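Local coordinates for protein 2-C-methyl-D-erythritol 4-phosphate cytidylyltransferase (PDB 2PX7) that probably catalyses the transfer of a cytidylyl group from CTP to 2-C-methyl-D-erythritol 4-phosphate, releasing diphosphate, in the non-mevalonate route to isoprenoids, at residues 29-34 against 91-96; 45-48 against 53-56; 60-65 against 122-127; 176-181 against 193-198. All blocks are in the same frame, centred on the assembly; numbering follows the deposited sequence.

Interaction 1: 29-34 against 91-96; sequences LIPAAG and ATRQAS
Pro31 and Arg93 pack by van der Waals contact, their side chains running alongside each other in the same direction. Pro31 CG is 3.8 Å from Arg93 CG and also sits 4.1 Å above the guanidinium plane, over its centre. Because Arg93 CG is anti to the backbone N (chi1 -180°) and the chain runs extended to NE, one proline ring can flank both the aliphatic stem and the charged end. A second apolar touch joins Pro31 CB to Ser96 CB at 3.8 Å, and Ala33 CB lies 3.5 Å from Ser96 OG.

No hydrogen bond crosses the contact; the polar end of Arg93 finds its partner outside the pair. Arg93 NH2 forms a salt bridge with Asp113, and Thr92 OG1 caps the helix by accepting from Ala95 N at 3.3 Å. Replacing Arg93 with leucine would probably leave Asp113 without its charged mate and Pro31 without the flat group beside its ring.

Pro31 centres an inverse gamma turn; strand 27-31 runs between strands 67-72 and 108-111. Helix 93-103 lies against this part of the chain, with Val97 and Val111 also on Pro31 and Ala71 on Ser96.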
loop_
_atom_site.group_PDB
_atom_site.type_symbol
_atom_site.label_atom_id
_atom_site.label_comp_id
_atom_site.label_asym_id
_atom_site.label_seq_id
_atom_site.Cartn_x
_atom_site.Cartn_y
_atom_site.Cartn_z
ATOM N N LEU A 29 -1.565 -15.550 18.383
ATOM C CA LEU A 29 -3.018 -15.660 18.169
ATOM C C LEU A 29 -3.375 -15.315 16.743
ATOM O O LEU A 29 -3.049 -14.227 16.277
ATOM C CB LEU A 29 -3.812 -14.773 19.148
ATOM C CG LEU A 29 -3.309 -14.700 20.598
ATOM C CD1 LEU A 29 -4.224 -13.798 21.451
ATOM C CD2 LEU A 29 -3.229 -16.103 21.198
ATOM N N ILE A 30 -4.042 -16.250 16.067
ATOM C CA ILE A 30 -4.476 -16.097 14.680
ATOM C C ILE A 30 -6.019 -16.086 14.563
ATOM O O ILE A 30 -6.637 -17.142 14.369
ATOM C CB ILE A 30 -3.869 -17.226 13.760
ATOM C CG1 ILE A 30 -2.343 -17.406 13.961
ATOM C CG2 ILE A 30 -4.306 -17.075 12.289
ATOM C CD1 ILE A 30 -1.411 -16.169 13.653
ATOM N N PRO A 31 -6.647 -14.891 14.659
ATOM C CA PRO A 31 -8.117 -14.801 14.553
ATOM C C PRO A 31 -8.620 -14.941 13.121
ATOM O O PRO A 31 -9.078 -13.969 12.548
ATOM C CB PRO A 31 -8.420 -13.391 15.086
ATOM C CG PRO A 31 -7.156 -12.578 14.721
ATOM C CD PRO A 31 -6.016 -13.564 14.868
ATOM N N ALA A 32 -8.544 -16.141 12.557
ATOM C CA ALA A 32 -8.920 -16.389 11.156
ATOM C C ALA A 32 -10.354 -16.917 10.966
ATOM O O ALA A 32 -10.560 -17.977 10.357
ATOM C CB ALA A 32 -7.928 -17.362 10.529
ATOM N N ALA A 33 -11.355 -16.201 11.456
ATOM C CA ALA A 33 -12.715 -16.734 11.328
ATOM C C ALA A 33 -13.588 -16.105 10.209
ATOM O O ALA A 33 -14.793 -16.407 10.086
ATOM C CB ALA A 33 -13.415 -16.770 12.679
ATOM N N GLY A 34 -12.969 -15.276 9.364
ATOM C CA GLY A 34 -13.658 -14.680 8.215
ATOM C C GLY A 34 -14.086 -15.729 7.213
ATOM O O GLY A 34 -13.368 -16.697 6.994
ATOM N N ALA A 91 -18.177 -13.940 15.526
ATOM C CA ALA A 91 -18.676 -13.269 14.321
ATOM C C ALA A 91 -17.713 -12.193 13.819
ATOM O O ALA A 91 -17.709 -11.869 12.629
ATOM C CB ALA A 91 -20.052 -12.664 14.584
ATOM N N THR A 92 -16.903 -11.645 14.730
ATOM C CA THR A 92 -15.923 -10.612 14.378
ATOM C C THR A 92 -14.515 -11.050 14.764
ATOM O O THR A 92 -14.348 -11.860 15.673
ATOM C CB THR A 92 -16.239 -9.268 15.076
ATOM O OG1 THR A 92 -16.234 -9.445 16.498
ATOM C CG2 THR A 92 -17.613 -8.723 14.632
ATOM N N ARG A 93 -13.513 -10.517 14.062
ATOM C CA ARG A 93 -12.103 -10.740 14.359
ATOM C C ARG A 93 -11.835 -10.466 15.835
ATOM O O ARG A 93 -11.201 -11.260 16.511
ATOM C CB ARG A 93 -11.219 -9.865 13.451
ATOM C CG ARG A 93 -9.697 -9.995 13.650
ATOM C CD ARG A 93 -8.980 -8.732 13.077
ATOM N NE ARG A 93 -7.508 -8.787 13.090
ATOM C CZ ARG A 93 -6.730 -8.447 14.131
ATOM N NH1 ARG A 93 -7.275 -8.049 15.283
ATOM N NH2 ARG A 93 -5.405 -8.510 14.032
ATOM N N GLN A 94 -12.369 -9.358 16.344
ATOM C CA GLN A 94 -12.175 -8.975 17.729
ATOM C C GLN A 94 -12.666 -10.028 18.710
ATOM O O GLN A 94 -11.996 -10.300 19.703
ATOM C CB GLN A 94 -12.862 -7.644 18.007
ATOM C CG GLN A 94 -12.574 -7.105 19.399
ATOM C CD GLN A 94 -13.088 -5.694 19.603
ATOM O OE1 GLN A 94 -12.967 -4.849 18.719
ATOM N NE2 GLN A 94 -13.638 -5.428 20.770
ATOM N N ALA A 95 -13.857 -10.578 18.444
ATOM C CA ALA A 95 -14.428 -11.661 19.259
ATOM C C ALA A 95 -13.553 -12.904 19.178
ATOM O O ALA A 95 -13.347 -13.579 20.173
ATOM C CB ALA A 95 -15.863 -11.984 18.809
ATOM N N SER A 96 -13.024 -13.196 17.991
ATOM C CA SER A 96 -12.113 -14.334 17.851
ATOM C C SER A 96 -10.847 -14.124 18.662
ATOM O O SER A 96 -10.405 -15.056 19.344
ATOM C CB SER A 96 -11.781 -14.625 16.392
ATOM O OG SER A 96 -12.957 -14.958 15.675
#

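Interaction 2: 45-48 against 53-56; sequences AFLQ and TLLE
Leu47 and Leu54 extend alongside each other with their ends directed alike, the branches meeting at Leu47 CD2 and Leu54 CD1, 4.0 Å apart. On the other flank Leu55 CD2 comes to the edge of the Phe46 ring, near the ring plane, and stands 4.2 Å from CE1. Gln48 and Thr53 approach slantwise: the glutamine sets out away from residues 53-56, then bends at chi2 (-85°) to bring NE2 to within 3.5 Å of Thr53 CG2.

Between these side chains the backbones are joined directly. Leu55 N donates to Ala45 O at 3.0 Å, in the carbonyl plane and on a lone pair, while Leu54 N reaches Leu47 O at 2.9 Å, tilted 19° from the carbonyl plane of Leu47. Thr53 and Glu56 add a capping box. With OG1 between the backbone N and the carbonyl carbon (chi1 66°), Thr53 receives the Glu56 N-H at 3.2 Å; in return Thr53 N donates to Glu56 OE1, which it meets from above the carboxylate plane.

The first turn of a helix lacks acceptors of its own for its leading amides, and here each backbone N-H from Thr53 to Glu56 has a partner. The loop that follows Lys44, a predicted transition-state stabiliser, is thereby tied by backbone carbonyls to the start of helix 54-61, with Leu47, Leu54, Leu55 and Phe46 adding apolar contacts.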
loop_
_atom_site.group_PDB
_atom_site.type_symbol
_atom_site.label_atom_id
_atom_site.label_comp_id
_atom_site.label_asym_id
_atom_site.label_seq_id
_atom_site.Cartn_x
_atom_site.Cartn_y
_atom_site.Cartn_z
ATOM N N ALA A 45 -8.958 -18.615 5.701
ATOM C CA ALA A 45 -7.800 -19.377 6.164
ATOM C C ALA A 45 -7.407 -20.485 5.183
ATOM O O ALA A 45 -6.242 -20.853 5.101
ATOM C CB ALA A 45 -8.062 -19.960 7.536
ATOM N N PHE A 46 -8.386 -20.992 4.439
ATOM C CA PHE A 46 -8.155 -22.064 3.468
ATOM C C PHE A 46 -8.026 -21.568 2.023
ATOM O O PHE A 46 -8.099 -22.361 1.085
ATOM C CB PHE A 46 -9.242 -23.152 3.575
ATOM C CG PHE A 46 -9.431 -23.711 4.977
ATOM C CD1 PHE A 46 -8.372 -23.771 5.885
ATOM C CD2 PHE A 46 -10.675 -24.209 5.375
ATOM C CE1 PHE A 46 -8.553 -24.289 7.166
ATOM C CE2 PHE A 46 -10.860 -24.736 6.658
ATOM C CZ PHE A 46 -9.794 -24.771 7.551
ATOM N N LEU A 47 -7.837 -20.266 1.834
ATOM C CA LEU A 47 -7.559 -19.727 0.496
ATOM C C LEU A 47 -6.143 -20.114 0.067
ATOM O O LEU A 47 -5.172 -19.837 0.780
ATOM C CB LEU A 47 -7.750 -18.204 0.456
ATOM C CG LEU A 47 -7.519 -17.478 -0.881
ATOM C CD1 LEU A 47 -8.714 -17.604 -1.821
ATOM C CD2 LEU A 47 -7.190 -16.014 -0.640
ATOM N N GLN A 48 -6.039 -20.770 -1.088
ATOM C CA GLN A 48 -4.750 -21.183 -1.640
ATOM C C GLN A 48 -4.003 -20.004 -2.254
ATOM O O GLN A 48 -4.572 -19.217 -3.007
ATOM C CB GLN A 48 -4.922 -22.287 -2.698
ATOM C CG GLN A 48 -4.959 -23.708 -2.143
ATOM C CD GLN A 48 -3.582 -24.314 -1.937
ATOM O OE1 GLN A 48 -2.644 -24.042 -2.688
ATOM N NE2 GLN A 48 -3.456 -25.155 -0.915
ATOM N N THR A 53 -2.005 -22.880 1.712
ATOM C CA THR A 53 -3.149 -22.059 2.125
ATOM C C THR A 53 -2.616 -20.887 2.952
ATOM O O THR A 53 -1.479 -20.917 3.419
ATOM C CB THR A 53 -4.197 -22.835 2.947
ATOM O OG1 THR A 53 -3.618 -23.231 4.188
ATOM C CG2 THR A 53 -4.715 -24.077 2.185
ATOM N N LEU A 54 -3.431 -19.851 3.117
ATOM C CA LEU A 54 -3.068 -18.724 3.985
ATOM C C LEU A 54 -2.659 -19.213 5.372
ATOM O O LEU A 54 -1.623 -18.808 5.903
ATOM C CB LEU A 54 -4.219 -17.717 4.060
ATOM C CG LEU A 54 -4.400 -16.846 2.813
ATOM C CD1 LEU A 54 -5.534 -15.851 2.996
ATOM C CD2 LEU A 54 -3.097 -16.117 2.494
ATOM N N LEU A 55 -3.451 -20.129 5.930
ATOM C CA LEU A 55 -3.155 -20.697 7.245
ATOM C C LEU A 55 -1.761 -21.316 7.284
ATOM O O LEU A 55 -0.990 -21.074 8.213
ATOM C CB LEU A 55 -4.238 -21.711 7.678
ATOM C CG LEU A 55 -3.976 -22.432 9.012
ATOM C CD1 LEU A 55 -4.001 -21.446 10.176
ATOM C CD2 LEU A 55 -4.969 -23.573 9.238
ATOM N N GLU A 56 -1.436 -22.097 6.260
ATOM C CA GLU A 56 -0.128 -22.745 6.161
ATOM C C GLU A 56 0.986 -21.718 6.061
ATOM O O GLU A 56 2.023 -21.864 6.704
ATOM C CB GLU A 56 -0.100 -23.735 4.988
ATOM C CG GLU A 56 -0.966 -24.987 5.237
ATOM C CD GLU A 56 -1.140 -25.885 4.017
ATOM O OE1 GLU A 56 -0.853 -25.455 2.875
ATOM O OE2 GLU A 56 -1.588 -27.044 4.210
#

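Interaction 3: 60-65 against 122-127; sequences AAFRDA and GLVARV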
loop_
_atom_site.group_PDB
_atom_site.type_symbol
_atom_site.label_atom_id
_atom_site.label_comp_id
_atom_site.label_asym_id
_atom_site.label_seq_id
_atom_site.Cartn_x
_atom_site.Cartn_y
_atom_site.Cartn_z
ATOM N N ALA A 60 3.922 -21.270 9.042
ATOM C CA ALA A 60 5.347 -21.260 8.702
ATOM C C ALA A 60 6.070 -20.020 9.235
ATOM O O ALA A 60 7.171 -20.126 9.770
ATOM C CB ALA A 60 5.537 -21.397 7.176
ATOM N N ALA A 61 5.446 -18.845 9.104
ATOM C CA ALA A 61 6.022 -17.587 9.611
ATOM C C ALA A 61 6.235 -17.569 11.130
ATOM O O ALA A 61 7.154 -16.900 11.633
ATOM C CB ALA A 61 5.175 -16.398 9.182
ATOM N N PHE A 62 5.399 -18.311 11.857
ATOM C CA PHE A 62 5.495 -18.366 13.309
ATOM C C PHE A 62 5.926 -19.749 13.840
ATOM O O PHE A 62 5.572 -20.132 14.955
ATOM C CB PHE A 62 4.153 -17.921 13.932
ATOM C CG PHE A 62 3.799 -16.484 13.651
ATOM C CD1 PHE A 62 4.395 -15.455 14.364
ATOM C CD2 PHE A 62 2.881 -16.161 12.664
ATOM C CE1 PHE A 62 4.063 -14.123 14.105
ATOM C CE2 PHE A 62 2.555 -14.837 12.402
ATOM C CZ PHE A 62 3.150 -13.816 13.124
ATOM N N ARG A 63 6.714 -20.491 13.063
ATOM C CA ARG A 63 7.004 -21.884 13.429
ATOM C C ARG A 63 7.936 -22.024 14.638
ATOM O O ARG A 63 7.968 -23.057 15.290
ATOM C CB ARG A 63 7.471 -22.703 12.211
ATOM C CG ARG A 63 8.935 -22.586 11.822
ATOM C CD ARG A 63 9.221 -23.557 10.658
ATOM N NE ARG A 63 9.558 -22.859 9.413
ATOM C CZ ARG A 63 9.137 -23.204 8.195
ATOM N NH1 ARG A 63 8.311 -24.238 8.019
ATOM N NH2 ARG A 63 9.529 -22.486 7.142
ATOM N N ASP A 64 8.653 -20.954 14.951
ATOM C CA ASP A 64 9.505 -20.892 16.128
ATOM C C ASP A 64 8.784 -20.494 17.425
ATOM O O ASP A 64 9.404 -20.489 18.495
ATOM C CB ASP A 64 10.660 -19.919 15.863
ATOM C CG ASP A 64 11.662 -20.468 14.866
ATOM O OD1 ASP A 64 11.925 -21.694 14.910
ATOM O OD2 ASP A 64 12.183 -19.678 14.044
ATOM N N ALA A 65 7.493 -20.157 17.328
ATOM C CA ALA A 65 6.698 -19.747 18.498
ATOM C C ALA A 65 6.361 -20.925 19.395
ATOM O O ALA A 65 6.057 -22.013 18.906
ATOM C CB ALA A 65 5.420 -19.033 18.063
ATOM N N GLY A 122 12.343 -11.282 10.192
ATOM C CA GLY A 122 12.749 -9.949 10.605
ATOM C C GLY A 122 11.607 -9.133 11.204
ATOM O O GLY A 122 11.780 -8.517 12.242
ATOM N N LEU A 123 10.451 -9.122 10.546
ATOM C CA LEU A 123 9.290 -8.379 11.048
ATOM C C LEU A 123 8.824 -8.937 12.400
ATOM O O LEU A 123 8.663 -8.189 13.350
ATOM C CB LEU A 123 8.136 -8.396 10.034
ATOM C CG LEU A 123 6.890 -7.523 10.312
ATOM C CD1 LEU A 123 7.233 -6.116 10.732
ATOM C CD2 LEU A 123 6.040 -7.482 9.077
ATOM N N VAL A 124 8.634 -10.248 12.476
ATOM C CA VAL A 124 8.234 -10.905 13.716
ATOM C C VAL A 124 9.164 -10.538 14.877
ATOM O O VAL A 124 8.688 -10.055 15.909
ATOM C CB VAL A 124 8.125 -12.452 13.564
ATOM C CG1 VAL A 124 7.573 -13.092 14.854
ATOM C CG2 VAL A 124 7.223 -12.821 12.391
ATOM N N ALA A 125 10.477 -10.729 14.701
ATOM C CA ALA A 125 11.449 -10.464 15.771
ATOM C C ALA A 125 11.408 -9.016 16.195
ATOM O O ALA A 125 11.511 -8.716 17.382
ATOM C CB ALA A 125 12.901 -10.851 15.337
ATOM N N ARG A 126 11.270 -8.120 15.217
ATOM C CA ARG A 126 11.193 -6.686 15.473
ATOM C C ARG A 126 9.931 -6.331 16.294
ATOM O O ARG A 126 9.995 -5.549 17.232
ATOM C CB ARG A 126 11.242 -5.926 14.137
ATOM C CG ARG A 126 11.221 -4.382 14.202
ATOM C CD ARG A 126 11.086 -3.779 12.770
ATOM N NE ARG A 126 12.003 -4.459 11.872
ATOM C CZ ARG A 126 11.767 -4.809 10.607
ATOM N NH1 ARG A 126 10.625 -4.536 9.993
ATOM N NH2 ARG A 126 12.716 -5.451 9.945
ATOM N N VAL A 127 8.794 -6.927 15.949
ATOM C CA VAL A 127 7.558 -6.680 16.690
ATOM C C VAL A 127 7.701 -7.245 18.102
ATOM O O VAL A 127 7.466 -6.535 19.084
ATOM C CB VAL A 127 6.313 -7.266 15.975
ATOM C CG1 VAL A 127 5.064 -7.137 16.887
ATOM C CG2 VAL A 127 6.095 -6.560 14.648
#
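The ring of Phe62 is met obliquely by Val124, both methyls of which converge on one ring atom: CE1 lies 3.7 Å from Val124 CG1 and 3.8 Å from CG2. The ring of His112 meets the same phenylalanine, the two planes inclined at about 60°.

Val124 points toward the 60-65 segment with CG1 anti to the backbone N (chi1 -175°), and this rotation lets the two branches divide the work. CG1 touches the ring at CD1 as well as CE1, whereas CG2 also reaches the backbone, 4.1 Å from Ala61 O. The contact is chiefly apolar, with no hydrogen bond across it. Substituting alanine for Val124 would probably open a gap beside Phe62 CE1 and leave the ring less firmly fixed in its rotation.

Phe62 is where the chain leaves helical geometry after helix 54-61, and it begins a type I beta turn closed by Ala65 N bonding to Phe62 O at 3.1 Å. Nearby, Asp64 makes a salt bridge with Arg121. The pair thus fits this helix end against helix 121-134 over the sheet, where Leu110 of strand 108-111 touches both Phe62 and Val124, and Val28 of strand 27-31 lies against Phe62.

Interaction 4: 176-181 against 193-198; sequences ALLREA and SDDAQL
Two consecutive helices, 175-188 and 195-201, joined by a short connection, pack against each other here. Leu178 and Asp195 cross at about a right angle: Leu178 CD1 lies 3.7 Å from both CB and OD1 of Asp195. That buried carboxylate would be poorly placed beside a leucine alone, but His182 bonds to OD1, and Arg93 offers OD2 a long, weak ion pair. One turn further on, Ala181 CB stands 3.9 Å from Leu198 CB and 3.7 Å from Leu198 O, a close approach made possible by the small side chain. A water donates to both Ala181 O and Leu198 O, at 2.8 Å each, bridging the two backbones.

The start of the second helix is capped by Asp194. Its OD1 accepts from Gln197 N at 3.0 Å and from Gln197 NE2 at 2.7 Å, the two donors arriving from opposite faces of the carboxylate; Gln197 NE2 also reaches Ser193 OG. Asp194 OD2 bonds to Gln171 and to Tyr155 of the second subunit, carrying the cap into the dimer interface. The arrangement is two successive helices packed together, the second with an aspartate N-cap, against the mixed beta-sheet of an alpha/beta fold.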
loop_
_atom_site.group_PDB
_atom_site.type_symbol
_atom_site.label_atom_id
_atom_site.label_comp_id
_atom_site.label_asym_id
_atom_site.label_seq_id
_atom_site.Cartn_x
_atom_site.Cartn_y
_atom_site.Cartn_z
ATOM N N ALA A 176 -1.289 -9.968 29.632
ATOM C CA ALA A 176 -2.079 -9.354 30.710
ATOM C C ALA A 176 -2.656 -7.987 30.315
ATOM O O ALA A 176 -3.755 -7.610 30.729
ATOM C CB ALA A 176 -1.218 -9.199 31.942
ATOM N N LEU A 177 -1.900 -7.233 29.525
ATOM C CA LEU A 177 -2.360 -5.928 29.094
ATOM C C LEU A 177 -3.493 -6.082 28.073
ATOM O O LEU A 177 -4.508 -5.401 28.163
ATOM C CB LEU A 177 -1.195 -5.114 28.515
ATOM C CG LEU A 177 -1.552 -3.781 27.860
ATOM C CD1 LEU A 177 -2.131 -2.758 28.885
ATOM C CD2 LEU A 177 -0.325 -3.231 27.162
ATOM N N LEU A 178 -3.312 -6.973 27.102
ATOM C CA LEU A 178 -4.357 -7.207 26.107
ATOM C C LEU A 178 -5.661 -7.762 26.738
ATOM O O LEU A 178 -6.767 -7.423 26.311
ATOM C CB LEU A 178 -3.841 -8.091 24.948
ATOM C CG LEU A 178 -4.771 -8.134 23.718
ATOM C CD1 LEU A 178 -4.997 -6.705 23.152
ATOM C CD2 LEU A 178 -4.247 -9.072 22.630
ATOM N N ARG A 179 -5.522 -8.604 27.758
ATOM C CA ARG A 179 -6.677 -9.012 28.569
ATOM C C ARG A 179 -7.373 -7.800 29.214
ATOM O O ARG A 179 -8.565 -7.647 29.044
ATOM C CB ARG A 179 -6.305 -10.138 29.554
ATOM C CG ARG A 179 -5.773 -11.373 28.789
ATOM C CD ARG A 179 -6.152 -12.732 29.366
ATOM N NE ARG A 179 -5.036 -13.324 30.077
ATOM C CZ ARG A 179 -4.465 -14.509 29.829
ATOM N NH1 ARG A 179 -4.894 -15.332 28.889
ATOM N NH2 ARG A 179 -3.443 -14.874 30.573
ATOM N N GLU A 180 -6.633 -6.918 29.890
ATOM C CA GLU A 180 -7.238 -5.683 30.417
ATOM C C GLU A 180 -7.964 -4.883 29.341
ATOM O O GLU A 180 -9.056 -4.367 29.575
ATOM C CB GLU A 180 -6.207 -4.761 31.079
ATOM C CG GLU A 180 -5.578 -5.282 32.354
ATOM C CD GLU A 180 -6.558 -5.364 33.535
ATOM O OE1 GLU A 180 -7.541 -4.589 33.587
ATOM O OE2 GLU A 180 -6.319 -6.201 34.424
ATOM N N ALA A 181 -7.333 -4.759 28.172
ATOM C CA ALA A 181 -7.908 -4.025 27.047
ATOM C C ALA A 181 -9.233 -4.641 26.571
ATOM O O ALA A 181 -10.221 -3.929 26.349
ATOM C CB ALA A 181 -6.905 -3.953 25.902
ATOM N N SER A 193 -10.848 -1.901 14.811
ATOM C CA SER A 193 -10.327 -2.701 13.725
ATOM C C SER A 193 -9.041 -3.423 14.100
ATOM O O SER A 193 -8.570 -4.278 13.341
ATOM C CB SER A 193 -10.106 -1.826 12.488
ATOM O OG SER A 193 -9.130 -0.808 12.747
ATOM N N ASP A 194 -8.456 -3.078 15.249
ATOM C CA ASP A 194 -7.298 -3.822 15.727
ATOM C C ASP A 194 -7.193 -3.802 17.240
ATOM O O ASP A 194 -7.979 -3.132 17.920
ATOM C CB ASP A 194 -5.986 -3.389 15.019
ATOM C CG ASP A 194 -5.519 -1.992 15.400
ATOM O OD1 ASP A 194 -6.112 -1.392 16.305
ATOM O OD2 ASP A 194 -4.541 -1.476 14.782
ATOM N N ASP A 195 -6.233 -4.563 17.753
ATOM C CA ASP A 195 -6.007 -4.663 19.179
ATOM C C ASP A 195 -5.312 -3.428 19.728
ATOM O O ASP A 195 -5.564 -3.040 20.853
ATOM C CB ASP A 195 -5.198 -5.927 19.499
ATOM C CG ASP A 195 -6.031 -7.193 19.342
ATOM O OD1 ASP A 195 -6.990 -7.406 20.141
ATOM O OD2 ASP A 195 -5.740 -7.957 18.399
ATOM N N ALA A 196 -4.440 -2.796 18.932
ATOM C CA ALA A 196 -3.775 -1.563 19.391
ATOM C C ALA A 196 -4.782 -0.507 19.832
ATOM O O ALA A 196 -4.559 0.193 20.803
ATOM C CB ALA A 196 -2.886 -1.003 18.296
ATOM N N GLN A 197 -5.892 -0.379 19.114
ATOM C CA GLN A 197 -6.910 0.614 19.499
ATOM C C GLN A 197 -7.583 0.344 20.829
ATOM O O GLN A 197 -7.983 1.282 21.516
ATOM C CB GLN A 197 -7.954 0.752 18.405
ATOM C CG GLN A 197 -7.426 1.510 17.189
ATOM C CD GLN A 197 -8.300 1.272 15.998
ATOM O OE1 GLN A 197 -9.291 1.981 15.784
ATOM N NE2 GLN A 197 -7.988 0.220 15.246
ATOM N N LEU A 198 -7.721 -0.935 21.191
ATOM C CA LEU A 198 -8.300 -1.320 22.499
ATOM C C LEU A 198 -7.337 -0.980 23.633
ATOM O O LEU A 198 -7.749 -0.556 24.704
ATOM C CB LEU A 198 -8.587 -2.822 22.526
ATOM C CG LEU A 198 -9.517 -3.412 21.453
ATOM C CD1 LEU A 198 -9.818 -4.858 21.792
ATOM C CD2 LEU A 198 -10.806 -2.601 21.279
HETATM O O HOH W 1 -10.279 -1.240 25.538
#

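The contacts fasten helices and loops round the central mixed sheet of an alpha/beta nucleotidyltransferase. Along the chain, interaction 2 is nested inside the loop closed by interaction 1, interaction 3 alternates its segments with those of interaction 1, and interaction 4 follows last. Interactions 2 and 3 share helix 54-61, their centres 18 Å apart. Interaction 1 touches interaction 2 through Ala32 and Ala45, and interaction 4 through the long, weak Arg93-Asp195 ion pair, with centres 15 Å and 14 Å away. Interactions 2 and 4, 26 Å apart, lie on opposite sides of the chain's centre. Interactions 1 and 2 lie nearer the predicted active-site lysines, whereas interaction 4 leads toward the second subunit.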